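Local coordinates for replicase polyprotein 1a (Avian infectious bronchitis virus, PDB 3LD1) that is the viral replicase precursor that yields non-structural proteins including nsp2, the source of this fragment, whose role is not well defined, at residues Arg99-Thr104 with Ile140-Met145. The protein carries 3 engineered substitutions. Sequence-based numbering, arbitrary orientation.
Sequences RELLKT and IQVSAM
Leu101 reaches across to Val142 and Met145. Its CB stays back, 5.6 Å from Val142 CG2. CG, anti to the backbone N (chi1 -169°), is carried toward the other helix and lies 4.7 Å from Met145 CE; chi2 then puts CD2 in the lead. CD2 does most of the work: it meets the tip of Met145 end-on, 4.0 Å from CE, and lies 4.3 Å from Val142 CG1. CD1 turns off to one side, its distance to Met145 CE being 4.5 Å. Met145 is bent at chi2 (-77°) and chi3, which swings CE round to the leucine. Next door, Leu102 leaves its helix obliquely, yet CD2 comes within 4.0 Å of Val142 CG2, the two side chains crossing nearly at right angles. Val142 CG2 is thus closest to Leu102, while Leu101 CD2 lies near both valine methyls. The contact is mainly apolar, with the Gln141 amide at its edge and its OE1 hydrogen-bonded to Ser109 OG. The C-terminal end of helix 93-103 is tied down by Thr104 OG1, which donates to Leu101 O at 2.9 Å; Trp108 NE1 bonds the same oxygen. Segments 99-103 and 140-145 run nearly perpendicular (93°) in this helical region: helix 105-108 and helix 112-121 pack around Met145, while helix 194-207 lies against Ile140, Ser143 and Ala144 of helix 140-162.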
loop_
_atom_site.group_PDB
_atom_site.type_symbol
_atom_site.label_atom_id
_atom_site.label_comp_id
_atom_site.label_asym_id
_atom_site.label_seq_id
_atom_site.Cartn_x
_atom_site.Cartn_y
_atom_site.Cartn_z
ATOM N N ARG A 99 -1.185 12.681 -27.604
ATOM C CA ARG A 99 -2.142 12.624 -28.716
ATOM C C ARG A 99 -1.756 11.381 -29.517
ATOM O O ARG A 99 -2.581 10.623 -29.938
ATOM C CB ARG A 99 -2.051 13.835 -29.642
ATOM C CG ARG A 99 -3.396 14.080 -30.360
ATOM C CD ARG A 99 -3.398 14.599 -31.802
ATOM N NE ARG A 99 -2.182 15.247 -32.287
ATOM C CZ ARG A 99 -2.091 16.506 -32.742
ATOM N NH1 ARG A 99 -3.172 17.314 -32.761
ATOM N NH2 ARG A 99 -0.906 16.958 -33.184
ATOM N N GLU A 100 -0.467 11.143 -29.639
ATOM C CA GLU A 100 0.009 9.988 -30.357
ATOM C C GLU A 100 -0.431 8.667 -29.651
ATOM O O GLU A 100 -1.095 7.831 -30.273
ATOM C CB GLU A 100 1.536 10.070 -30.596
ATOM C CG GLU A 100 1.997 9.423 -31.879
ATOM C CD GLU A 100 1.475 10.233 -33.111
ATOM O OE1 GLU A 100 1.668 11.481 -33.145
ATOM O OE2 GLU A 100 0.845 9.644 -34.021
ATOM N N LEU A 101 -0.088 8.476 -28.370
ATOM C CA LEU A 101 -0.574 7.269 -27.684
ATOM C C LEU A 101 -2.060 7.001 -27.938
ATOM O O LEU A 101 -2.384 5.861 -28.289
ATOM C CB LEU A 101 -0.314 7.323 -26.206
ATOM C CG LEU A 101 -0.504 6.080 -25.325
ATOM C CD1 LEU A 101 0.503 4.967 -25.658
ATOM C CD2 LEU A 101 -0.304 6.453 -23.867
ATOM N N LEU A 102 -2.922 8.047 -27.863
ATOM C CA LEU A 102 -4.374 7.897 -28.122
ATOM C C LEU A 102 -4.673 7.340 -29.483
ATOM O O LEU A 102 -5.475 6.392 -29.614
ATOM C CB LEU A 102 -5.145 9.184 -27.998
ATOM C CG LEU A 102 -5.387 9.554 -26.527
ATOM C CD1 LEU A 102 -5.897 11.028 -26.337
ATOM C CD2 LEU A 102 -6.285 8.545 -25.786
ATOM N N LYS A 103 -4.014 7.951 -30.464
ATOM C CA LYS A 103 -4.045 7.529 -31.834
ATOM C C LYS A 103 -3.730 6.047 -32.022
ATOM O O LYS A 103 -4.411 5.378 -32.766
ATOM C CB LYS A 103 -3.108 8.397 -32.699
ATOM C CG LYS A 103 -3.883 9.373 -33.618
ATOM C CD LYS A 103 -3.259 10.824 -33.767
ATOM C CE LYS A 103 -4.288 11.826 -34.482
ATOM N NZ LYS A 103 -3.739 13.212 -34.862
ATOM N N THR A 104 -2.744 5.514 -31.311
ATOM C CA THR A 104 -2.439 4.096 -31.407
ATOM C C THR A 104 -3.289 3.167 -30.494
ATOM O O THR A 104 -3.007 1.996 -30.395
ATOM C CB THR A 104 -0.917 3.837 -31.190
ATOM O OG1 THR A 104 -0.502 4.256 -29.877
ATOM C CG2 THR A 104 -0.091 4.500 -32.254
ATOM N N ILE A 140 -9.657 6.660 -19.020
ATOM C CA ILE A 140 -9.555 5.413 -18.327
ATOM C C ILE A 140 -8.591 4.479 -19.048
ATOM O O ILE A 140 -7.657 3.879 -18.458
ATOM C CB ILE A 140 -10.924 4.837 -18.232
ATOM C CG1 ILE A 140 -11.732 5.628 -17.196
ATOM C CG2 ILE A 140 -10.860 3.379 -17.916
ATOM C CD1 ILE A 140 -13.236 5.441 -17.321
ATOM N N GLN A 141 -8.800 4.364 -20.329
ATOM C CA GLN A 141 -8.075 3.461 -21.155
ATOM C C GLN A 141 -6.592 3.726 -21.102
ATOM O O GLN A 141 -5.796 2.805 -21.285
ATOM C CB GLN A 141 -8.666 3.627 -22.578
ATOM C CG GLN A 141 -7.986 2.946 -23.773
ATOM C CD GLN A 141 -8.384 3.641 -25.134
ATOM O OE1 GLN A 141 -8.470 2.991 -26.163
ATOM N NE2 GLN A 141 -8.648 4.954 -25.107
ATOM N N VAL A 142 -6.175 4.951 -20.779
ATOM C CA VAL A 142 -4.750 5.192 -20.660
ATOM C C VAL A 142 -4.246 4.889 -19.270
ATOM O O VAL A 142 -3.228 4.157 -19.091
ATOM C CB VAL A 142 -4.339 6.674 -21.063
ATOM C CG1 VAL A 142 -2.897 7.069 -20.545
ATOM C CG2 VAL A 142 -4.491 6.888 -22.563
ATOM N N SER A 143 -4.879 5.464 -18.275
ATOM C CA SER A 143 -4.430 5.192 -16.910
ATOM C C SER A 143 -4.419 3.663 -16.641
ATOM O O SER A 143 -3.413 3.115 -16.135
ATOM C CB SER A 143 -5.268 5.945 -15.896
ATOM O OG SER A 143 -6.654 5.758 -16.176
ATOM N N ALA A 144 -5.460 2.937 -17.098
ATOM C CA ALA A 144 -5.506 1.474 -16.758
ATOM C C ALA A 144 -4.353 0.724 -17.365
ATOM O O ALA A 144 -3.772 -0.151 -16.719
ATOM C CB ALA A 144 -6.768 0.858 -17.146
ATOM N N MET A 145 -3.984 1.103 -18.585
ATOM C CA MET A 145 -2.851 0.473 -19.286
ATOM C C MET A 145 -1.588 0.838 -18.563
ATOM O O MET A 145 -0.836 -0.033 -18.184
ATOM C CB MET A 145 -2.797 0.960 -20.777
ATOM C CG MET A 145 -1.562 0.458 -21.657
ATOM S SD MET A 145 -0.103 1.404 -21.216
ATOM C CE MET A 145 -0.521 3.035 -21.740
#